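Local coordinates for transferrin binding protein B (Actinobacillus suis, PDB 3PQU), which probably binds host transferrin at the bacterial outer membrane as a surface lipoprotein, serving the acquisition of iron, at residues A[52-60]-A[136-144]; A[65-73]-A[178-186]. All blocks are in the same frame, centred on the assembly; numbering follows the deposited sequence.

Interaction 1: residues A[52-60]-A[136-144]; sequences NRALFDKEG and KNKNGVPYI
Asp-57 and Tyr-143 bring their backbones closest, with CA atoms 4.9 Å apart, where an irregular loop, with a type I turn from Asp-57 to Gly-60, runs past a beta hairpin without pairing with it as a strand. Side chains and single backbone atoms therefore do the joining. Tyr-143 has the largest share of the contact. With CG between its own backbone N and carbonyl carbon (chi1 64°), the ring lies alongside Lys-58, whose extended aliphatic chain follows the ring outward in the same direction; Lys-58 CG sits over one face, 3.8 Å from the centroid, a CH-pi contact. At the backbone, Tyr-143 CA approaches Phe-56 O to 3.2 Å in a bent C-H...O contact.

Two asparagine amides grip main-chain carbonyls, one from each segment. Asn-52 ND2 donates to Tyr-143 O at 2.9 Å, nearly straight at 175° and with the acceptor in the amide plane. Its OD1 meanwhile takes the backbone N of Ala-54, closing an Asx turn, and also that of Phe-145, which together fix the amide's rotation. From the hairpin, Asn-137 ND2 reaches Lys-58 O at 2.7 Å, approaching from well above the carbonyl plane. Apolar packing is slighter: Val-141 CG2 meets Phe-56 CB at 3.7 Å, their side chains crossing at about a right angle, and the methyl of Ala-54 presses on the Tyr-143 carbonyl carbon. A water bridges Leu-55 N and Pro-142 O.

The contact belongs to the N-lobe handle, at its surface. Strand 142-146 pairs antiparallel with strand 133-136, and Tyr-143 and Ile-144 both face Val-135 in a classic beta bulge; the loop that follows strand 43-47 lies against this two-stranded sheet on its way to strand 69-70.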
loop_
_atom_site.group_PDB
_atom_site.type_symbol
_atom_site.label_atom_id
_atom_site.label_comp_id
_atom_site.label_asym_id
_atom_site.label_seq_id
_atom_site.Cartn_x
_atom_site.Cartn_y
_atom_site.Cartn_z
ATOM N N ASN A 52 -14.155 30.835 -6.311
ATOM C CA ASN A 52 -14.129 31.598 -7.548
ATOM C C ASN A 52 -14.764 32.942 -7.254
ATOM O O ASN A 52 -15.971 33.023 -6.986
ATOM C CB ASN A 52 -14.920 30.897 -8.663
ATOM C CG ASN A 52 -14.823 31.636 -9.994
ATOM O OD1 ASN A 52 -14.169 32.684 -10.080
ATOM N ND2 ASN A 52 -15.473 31.100 -11.036
ATOM N N ARG A 53 -13.961 33.992 -7.329
ATOM C CA ARG A 53 -14.437 35.349 -7.063
ATOM C C ARG A 53 -14.935 36.130 -8.295
ATOM O O ARG A 53 -15.336 37.297 -8.178
ATOM C CB ARG A 53 -13.339 36.110 -6.308
ATOM C CG ARG A 53 -12.982 35.380 -4.987
ATOM C CD ARG A 53 -11.612 35.759 -4.450
ATOM N NE ARG A 53 -11.507 37.202 -4.292
ATOM C CZ ARG A 53 -10.409 37.836 -3.902
ATOM N NH1 ARG A 53 -9.307 37.153 -3.612
ATOM N NH2 ARG A 53 -10.419 39.159 -3.805
ATOM N N ALA A 54 -14.928 35.488 -9.465
ATOM C CA ALA A 54 -15.316 36.161 -10.720
ATOM C C ALA A 54 -16.773 36.617 -10.672
ATOM O O ALA A 54 -17.601 36.028 -9.967
ATOM C CB ALA A 54 -15.078 35.253 -11.919
ATOM N N LEU A 55 -17.085 37.659 -11.431
ATOM C CA LEU A 55 -18.424 38.240 -11.434
ATOM C C LEU A 55 -19.260 37.789 -12.639
ATOM O O LEU A 55 -20.463 38.056 -12.691
ATOM C CB LEU A 55 -18.329 39.771 -11.422
ATOM C CG LEU A 55 -17.423 40.358 -10.334
ATOM C CD1 LEU A 55 -17.368 41.868 -10.453
ATOM C CD2 LEU A 55 -17.902 39.947 -8.953
ATOM N N PHE A 56 -18.618 37.114 -13.593
ATOM C CA PHE A 56 -19.287 36.685 -14.820
ATOM C C PHE A 56 -19.079 35.204 -15.036
ATOM O O PHE A 56 -18.093 34.641 -14.553
ATOM C CB PHE A 56 -18.743 37.462 -16.026
ATOM C CG PHE A 56 -18.956 38.941 -15.928
ATOM C CD1 PHE A 56 -20.123 39.518 -16.402
ATOM C CD2 PHE A 56 -17.998 39.755 -15.345
ATOM C CE1 PHE A 56 -20.331 40.884 -16.304
ATOM C CE2 PHE A 56 -18.200 41.121 -15.244
ATOM C CZ PHE A 56 -19.368 41.686 -15.724
ATOM N N ASP A 57 -20.008 34.572 -15.752
ATOM C CA ASP A 57 -19.842 33.167 -16.107
ATOM C C ASP A 57 -19.140 33.049 -17.460
ATOM O O ASP A 57 -18.876 34.057 -18.113
ATOM C CB ASP A 57 -21.178 32.415 -16.072
ATOM C CG ASP A 57 -22.159 32.876 -17.144
ATOM O OD1 ASP A 57 -21.756 33.548 -18.126
ATOM O OD2 ASP A 57 -23.358 32.543 -16.991
ATOM N N LYS A 58 -18.833 31.823 -17.864
ATOM C CA LYS A 58 -18.064 31.585 -19.078
ATOM C C LYS A 58 -18.749 32.147 -20.345
ATOM O O LYS A 58 -18.079 32.492 -21.314
ATOM C CB LYS A 58 -17.761 30.082 -19.210
ATOM C CG LYS A 58 -16.837 29.716 -20.363
ATOM C CD LYS A 58 -16.505 28.230 -20.345
ATOM C CE LYS A 58 -15.540 27.865 -21.469
ATOM N NZ LYS A 58 -15.188 26.417 -21.446
ATOM N N GLU A 59 -20.075 32.267 -20.337
ATOM C CA GLU A 59 -20.772 32.821 -21.502
ATOM C C GLU A 59 -20.747 34.339 -21.484
ATOM O O GLU A 59 -21.295 34.976 -22.365
ATOM C CB GLU A 59 -22.239 32.339 -21.596
ATOM C CG GLU A 59 -22.407 30.875 -21.977
ATOM C CD GLU A 59 -23.794 30.555 -22.525
ATOM O OE1 GLU A 59 -24.505 31.489 -22.963
ATOM O OE2 GLU A 59 -24.169 29.363 -22.525
ATOM N N GLY A 60 -20.128 34.924 -20.467
ATOM C CA GLY A 60 -20.048 36.374 -20.388
ATOM C C GLY A 60 -21.193 37.086 -19.675
ATOM O O GLY A 60 -21.251 38.316 -19.663
ATOM N N LYS A 136 -10.038 33.891 -18.748
ATOM C CA LYS A 136 -10.958 34.690 -19.547
ATOM C C LYS A 136 -11.544 33.872 -20.699
ATOM O O LYS A 136 -10.944 32.894 -21.145
ATOM C CB LYS A 136 -10.249 35.933 -20.075
ATOM C CG LYS A 136 -9.810 36.900 -18.992
ATOM C CD LYS A 136 -8.800 37.896 -19.535
ATOM C CE LYS A 136 -8.655 39.095 -18.616
ATOM N NZ LYS A 136 -7.774 40.144 -19.210
ATOM N N ASN A 137 -12.724 34.254 -21.175
ATOM C CA ASN A 137 -13.340 33.501 -22.263
ATOM C C ASN A 137 -12.906 34.026 -23.639
ATOM O O ASN A 137 -12.006 34.864 -23.734
ATOM C CB ASN A 137 -14.872 33.426 -22.110
ATOM C CG ASN A 137 -15.564 34.765 -22.325
ATOM O OD1 ASN A 137 -14.962 35.745 -22.785
ATOM N ND2 ASN A 137 -16.853 34.804 -22.007
ATOM N N LYS A 138 -13.525 33.518 -24.700
ATOM C CA LYS A 138 -13.201 33.970 -26.050
ATOM C C LYS A 138 -13.318 35.494 -26.134
ATOM O O LYS A 138 -12.421 36.175 -26.638
ATOM C CB LYS A 138 -14.126 33.307 -27.072
ATOM C CG LYS A 138 -15.592 33.707 -26.941
ATOM C CD LYS A 138 -16.430 33.140 -28.074
ATOM C CE LYS A 138 -16.314 31.627 -28.131
ATOM N NZ LYS A 138 -17.391 31.018 -28.961
ATOM N N ASN A 139 -14.428 36.016 -25.621
ATOM C CA ASN A 139 -14.694 37.450 -25.599
ATOM C C ASN A 139 -13.761 38.182 -24.636
ATOM O O ASN A 139 -13.818 39.404 -24.500
ATOM C CB ASN A 139 -16.157 37.690 -25.212
ATOM C CG ASN A 139 -16.569 39.145 -25.338
ATOM O OD1 ASN A 139 -16.143 40.000 -24.559
ATOM N ND2 ASN A 139 -17.420 39.432 -26.316
ATOM N N GLY A 140 -12.902 37.423 -23.962
ATOM C CA GLY A 140 -11.939 37.996 -23.040
ATOM C C GLY A 140 -12.563 38.526 -21.762
ATOM O O GLY A 140 -12.097 39.517 -21.195
ATOM N N VAL A 141 -13.626 37.873 -21.306
ATOM C CA VAL A 141 -14.231 38.227 -20.025
ATOM C C VAL A 141 -13.782 37.209 -18.971
ATOM O O VAL A 141 -13.698 36.011 -19.265
ATOM C CB VAL A 141 -15.782 38.371 -20.133
ATOM C CG1 VAL A 141 -16.290 37.834 -21.465
ATOM C CG2 VAL A 141 -16.491 37.713 -18.973
ATOM N N PRO A 142 -13.440 37.687 -17.758
ATOM C CA PRO A 142 -12.880 36.835 -16.691
ATOM C C PRO A 142 -13.980 36.086 -15.954
ATOM O O PRO A 142 -14.780 36.725 -15.261
ATOM C CB PRO A 142 -12.244 37.847 -15.721
ATOM C CG PRO A 142 -12.439 39.216 -16.343
ATOM C CD PRO A 142 -13.570 39.081 -17.317
ATOM N N TYR A 143 -14.025 34.765 -16.095
ATOM C CA TYR A 143 -15.066 33.963 -15.447
ATOM C C TYR A 143 -14.489 33.059 -14.354
ATOM O O TYR A 143 -15.208 32.357 -13.622
ATOM C CB TYR A 143 -15.841 33.153 -16.490
ATOM C CG TYR A 143 -15.027 32.105 -17.230
ATOM C CD1 TYR A 143 -15.083 30.783 -16.851
ATOM C CD2 TYR A 143 -14.228 32.441 -18.317
ATOM C CE1 TYR A 143 -14.373 29.814 -17.515
ATOM C CE2 TYR A 143 -13.499 31.469 -18.988
ATOM C CZ TYR A 143 -13.584 30.161 -18.582
ATOM O OH TYR A 143 -12.876 29.181 -19.227
ATOM N N ILE A 144 -13.174 33.076 -14.235
ATOM C CA ILE A 144 -12.519 32.427 -13.104
ATOM C C ILE A 144 -11.483 33.379 -12.502
ATOM O O ILE A 144 -10.623 33.924 -13.205
ATOM C CB ILE A 144 -11.853 31.096 -13.500
ATOM C CG1 ILE A 144 -12.901 30.093 -13.977
ATOM C CG2 ILE A 144 -11.071 30.495 -12.318
ATOM C CD1 ILE A 144 -12.359 28.693 -14.119
HETATM O O HOH W 1 -15.219 38.937 -12.976
HETATM O O HOH W 2 -18.785 37.041 -23.508
#

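Interaction 2: residues A[65-73]-A[178-186]; sequences TPDTTDELS and FTSDVKTSY
Three backbone hydrogen bonds join Thr-68 and Asp-70 to Val-182 and Thr-184. Asp-70 and Val-182 form an antiparallel hydrogen-bonded pair, with Asp-70 N to Val-182 O at 3.1 Å and Val-182 N to Asp-70 O at 3.0 Å; Thr-184 N adds a bond to Thr-68 O at 2.9 Å. Between them Thr-69 and Lys-183 make a non-hydrogen-bonded pair, where CA hydrogens of both residues approach carbonyl oxygens opposite.

The pairing is one of the places where handle and barrel of the N-lobe meet: the short strand 69-70, from the handle, pairs with the C-terminal end of strand 170-183 and so extends the antiparallel sheet of the barrel.

Side-chain packing flanks the pairing. Leu-72, its CG anti to the carbonyl carbon (chi1 -74°), lays CD1 over the peptide joining Ser-180 to Asp-181, 3.5 Å from Ser-180 C, while its CG meets Asp-181 CB at 3.8 Å. Asp-70 and Val-182 touch through their CB atoms, and Thr-68 CB lies 3.5 Å from Thr-184 OG1, the two side chains crossing at about a right angle.

Among polar groups, the Asp-181 carboxylate is held at OD2, where Tyr-186 OH donates to the syn lone pair at 2.6 Å; its OD1 lies 2.8 Å from a water that accepts from Leu-72 N. The carboxylate of Asp-70 turns instead to the backbone N of Arg-50.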
loop_
_atom_site.group_PDB
_atom_site.type_symbol
_atom_site.label_atom_id
_atom_site.label_comp_id
_atom_site.label_asym_id
_atom_site.label_seq_id
_atom_site.Cartn_x
_atom_site.Cartn_y
_atom_site.Cartn_z
ATOM N N THR A 65 -25.267 36.020 -8.456
ATOM C CA THR A 65 -24.580 35.973 -7.177
ATOM C C THR A 65 -23.212 35.344 -7.374
ATOM O O THR A 65 -23.121 34.186 -7.784
ATOM C CB THR A 65 -25.355 35.086 -6.180
ATOM O OG1 THR A 65 -26.704 35.555 -6.056
ATOM C CG2 THR A 65 -24.677 35.081 -4.814
ATOM N N PRO A 66 -22.140 36.087 -7.079
ATOM C CA PRO A 66 -20.814 35.462 -7.123
ATOM C C PRO A 66 -20.817 34.184 -6.283
ATOM O O PRO A 66 -21.592 34.094 -5.348
ATOM C CB PRO A 66 -19.917 36.522 -6.487
ATOM C CG PRO A 66 -20.608 37.807 -6.771
ATOM C CD PRO A 66 -22.076 37.505 -6.694
ATOM N N ASP A 67 -19.999 33.198 -6.627
ATOM C CA ASP A 67 -20.011 31.945 -5.894
ATOM C C ASP A 67 -19.870 32.202 -4.393
ATOM O O ASP A 67 -19.088 33.064 -3.966
ATOM C CB ASP A 67 -18.851 31.046 -6.342
ATOM C CG ASP A 67 -19.018 30.543 -7.753
ATOM O OD1 ASP A 67 -19.950 31.007 -8.441
ATOM O OD2 ASP A 67 -18.214 29.688 -8.177
ATOM N N THR A 68 -20.628 31.458 -3.592
ATOM C CA THR A 68 -20.482 31.523 -2.137
ATOM C C THR A 68 -19.757 30.313 -1.568
ATOM O O THR A 68 -19.519 30.261 -0.364
ATOM C CB THR A 68 -21.837 31.570 -1.435
ATOM O OG1 THR A 68 -22.573 30.375 -1.764
ATOM C CG2 THR A 68 -22.631 32.815 -1.881
ATOM N N THR A 69 -19.437 29.332 -2.412
ATOM C CA THR A 69 -18.805 28.099 -1.945
ATOM C C THR A 69 -17.755 27.539 -2.901
ATOM O O THR A 69 -17.739 27.854 -4.084
ATOM C CB THR A 69 -19.845 26.983 -1.806
ATOM O OG1 THR A 69 -20.317 26.632 -3.110
ATOM C CG2 THR A 69 -21.025 27.426 -0.939
ATOM N N ASP A 70 -16.908 26.659 -2.377
ATOM C CA ASP A 70 -16.121 25.761 -3.213
ATOM C C ASP A 70 -16.000 24.450 -2.448
ATOM O O ASP A 70 -15.326 24.369 -1.412
ATOM C CB ASP A 70 -14.736 26.329 -3.562
ATOM C CG ASP A 70 -14.017 25.493 -4.621
ATOM O OD1 ASP A 70 -12.821 25.171 -4.442
ATOM O OD2 ASP A 70 -14.661 25.126 -5.627
ATOM N N GLU A 71 -16.657 23.425 -2.969
ATOM C CA GLU A 71 -16.931 22.211 -2.210
ATOM C C GLU A 71 -15.801 21.203 -2.253
ATOM O O GLU A 71 -15.004 21.187 -3.177
ATOM C CB GLU A 71 -18.230 21.558 -2.729
ATOM C CG GLU A 71 -19.435 22.454 -2.547
ATOM C CD GLU A 71 -20.720 21.772 -2.998
ATOM O OE1 GLU A 71 -21.804 22.364 -2.808
ATOM O OE2 GLU A 71 -20.640 20.640 -3.533
ATOM N N LEU A 72 -15.729 20.371 -1.226
ATOM C CA LEU A 72 -14.903 19.180 -1.292
ATOM C C LEU A 72 -15.818 18.050 -1.770
ATOM O O LEU A 72 -16.980 17.998 -1.407
ATOM C CB LEU A 72 -14.342 18.854 0.089
ATOM C CG LEU A 72 -13.209 19.732 0.624
ATOM C CD1 LEU A 72 -12.962 19.471 2.124
ATOM C CD2 LEU A 72 -11.940 19.481 -0.188
ATOM N N SER A 73 -15.310 17.140 -2.588
ATOM C CA SER A 73 -16.104 15.979 -2.933
ATOM C C SER A 73 -15.203 14.784 -3.099
ATOM O O SER A 73 -13.974 14.913 -3.234
ATOM C CB SER A 73 -16.880 16.210 -4.228
ATOM O OG SER A 73 -15.963 16.428 -5.279
ATOM N N PHE A 178 -4.832 19.011 7.326
ATOM C CA PHE A 178 -6.200 19.073 6.818
ATOM C C PHE A 178 -6.469 20.275 5.924
ATOM O O PHE A 178 -5.753 21.268 5.975
ATOM C CB PHE A 178 -7.177 19.122 8.008
ATOM C CG PHE A 178 -7.002 20.357 8.892
ATOM C CD1 PHE A 178 -7.661 21.547 8.586
ATOM C CD2 PHE A 178 -6.161 20.326 10.000
ATOM C CE1 PHE A 178 -7.499 22.711 9.366
ATOM C CE2 PHE A 178 -6.009 21.476 10.814
ATOM C CZ PHE A 178 -6.680 22.676 10.484
ATOM N N THR A 179 -7.528 20.174 5.123
ATOM C CA THR A 179 -8.143 21.322 4.485
ATOM C C THR A 179 -9.655 21.186 4.671
ATOM O O THR A 179 -10.190 20.074 4.624
ATOM C CB THR A 179 -7.829 21.429 2.965
ATOM O OG1 THR A 179 -8.494 22.580 2.431
ATOM C CG2 THR A 179 -8.322 20.192 2.182
ATOM N N SER A 180 -10.324 22.316 4.906
ATOM C CA SER A 180 -11.778 22.391 4.916
ATOM C C SER A 180 -12.270 22.595 3.496
ATOM O O SER A 180 -11.475 22.634 2.552
ATOM C CB SER A 180 -12.264 23.566 5.781
ATOM O OG SER A 180 -11.955 24.835 5.188
ATOM N N ASP A 181 -13.590 22.721 3.339
ATOM C CA ASP A 181 -14.136 23.275 2.115
ATOM C C ASP A 181 -14.298 24.782 2.305
ATOM O O ASP A 181 -13.903 25.326 3.331
ATOM C CB ASP A 181 -15.487 22.625 1.741
ATOM C CG ASP A 181 -16.577 22.872 2.786
ATOM O OD1 ASP A 181 -17.772 22.649 2.470
ATOM O OD2 ASP A 181 -16.227 23.268 3.920
ATOM N N VAL A 182 -14.901 25.453 1.331
ATOM C CA VAL A 182 -15.049 26.899 1.410
ATOM C C VAL A 182 -16.521 27.305 1.431
ATOM O O VAL A 182 -17.312 26.781 0.658
ATOM C CB VAL A 182 -14.316 27.579 0.231
ATOM C CG1 VAL A 182 -14.871 28.990 -0.027
ATOM C CG2 VAL A 182 -12.789 27.618 0.492
ATOM N N LYS A 183 -16.884 28.208 2.343
ATOM C CA LYS A 183 -18.216 28.836 2.366
ATOM C C LYS A 183 -18.073 30.256 2.889
ATOM O O LYS A 183 -17.505 30.467 3.959
ATOM C CB LYS A 183 -19.161 28.106 3.345
ATOM C CG LYS A 183 -19.692 26.791 2.864
ATOM C CD LYS A 183 -20.448 26.084 3.967
ATOM C CE LYS A 183 -20.861 24.677 3.551
ATOM N NZ LYS A 183 -21.807 24.048 4.542
ATOM N N THR A 184 -18.617 31.230 2.182
ATOM C CA THR A 184 -18.526 32.606 2.655
ATOM C C THR A 184 -19.263 32.779 3.998
ATOM O O THR A 184 -19.000 33.720 4.745
ATOM C CB THR A 184 -19.085 33.604 1.618
ATOM O OG1 THR A 184 -20.409 33.205 1.252
ATOM C CG2 THR A 184 -18.204 33.643 0.371
ATOM N N SER A 185 -20.181 31.869 4.310
ATOM C CA SER A 185 -20.887 31.940 5.589
ATOM C C SER A 185 -20.035 31.492 6.793
ATOM O O SER A 185 -20.411 31.739 7.937
ATOM C CB SER A 185 -22.185 31.121 5.544
ATOM O OG SER A 185 -21.911 29.768 5.219
ATOM N N TYR A 186 -18.906 30.828 6.550
ATOM C CA TYR A 186 -18.058 30.376 7.654
ATOM C C TYR A 186 -17.567 31.538 8.491
ATOM O O TYR A 186 -17.080 32.538 7.960
ATOM C CB TYR A 186 -16.850 29.590 7.142
ATOM C CG TYR A 186 -17.137 28.141 6.815
ATOM C CD1 TYR A 186 -18.062 27.402 7.547
ATOM C CD2 TYR A 186 -16.449 27.502 5.797
ATOM C CE1 TYR A 186 -18.287 26.056 7.262
ATOM C CE2 TYR A 186 -16.686 26.169 5.495
ATOM C CZ TYR A 186 -17.593 25.465 6.213
ATOM O OH TYR A 186 -17.785 24.158 5.869
HETATM O O HOH W 3 -21.855 30.384 1.985
HETATM O O HOH W 4 -17.852 20.395 0.752
#

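How the interactions relate
Both contacts use the chain that leaves strand 43-47, but they tie it to different partners. Interaction 1 stays within the handle and lies at the surface, so its chemistry is that of loops: amides on carbonyls and a lysine chain laid on an aromatic ring. Interaction 2 is partly buried, crosses from handle to barrel, and relies on a short stretch of antiparallel pairing with a buried leucine and aspartate beside it. The centres of interactions 1 and 2 are about 19 Å apart, and their segments alternate along the sequence. They meet where 52-60 packs on 65-73: Asn-52 CB lies 3.5 Å from Asp-67 OD2, and Leu-55 CD2 is 4.1 Å from Pro-66 CG.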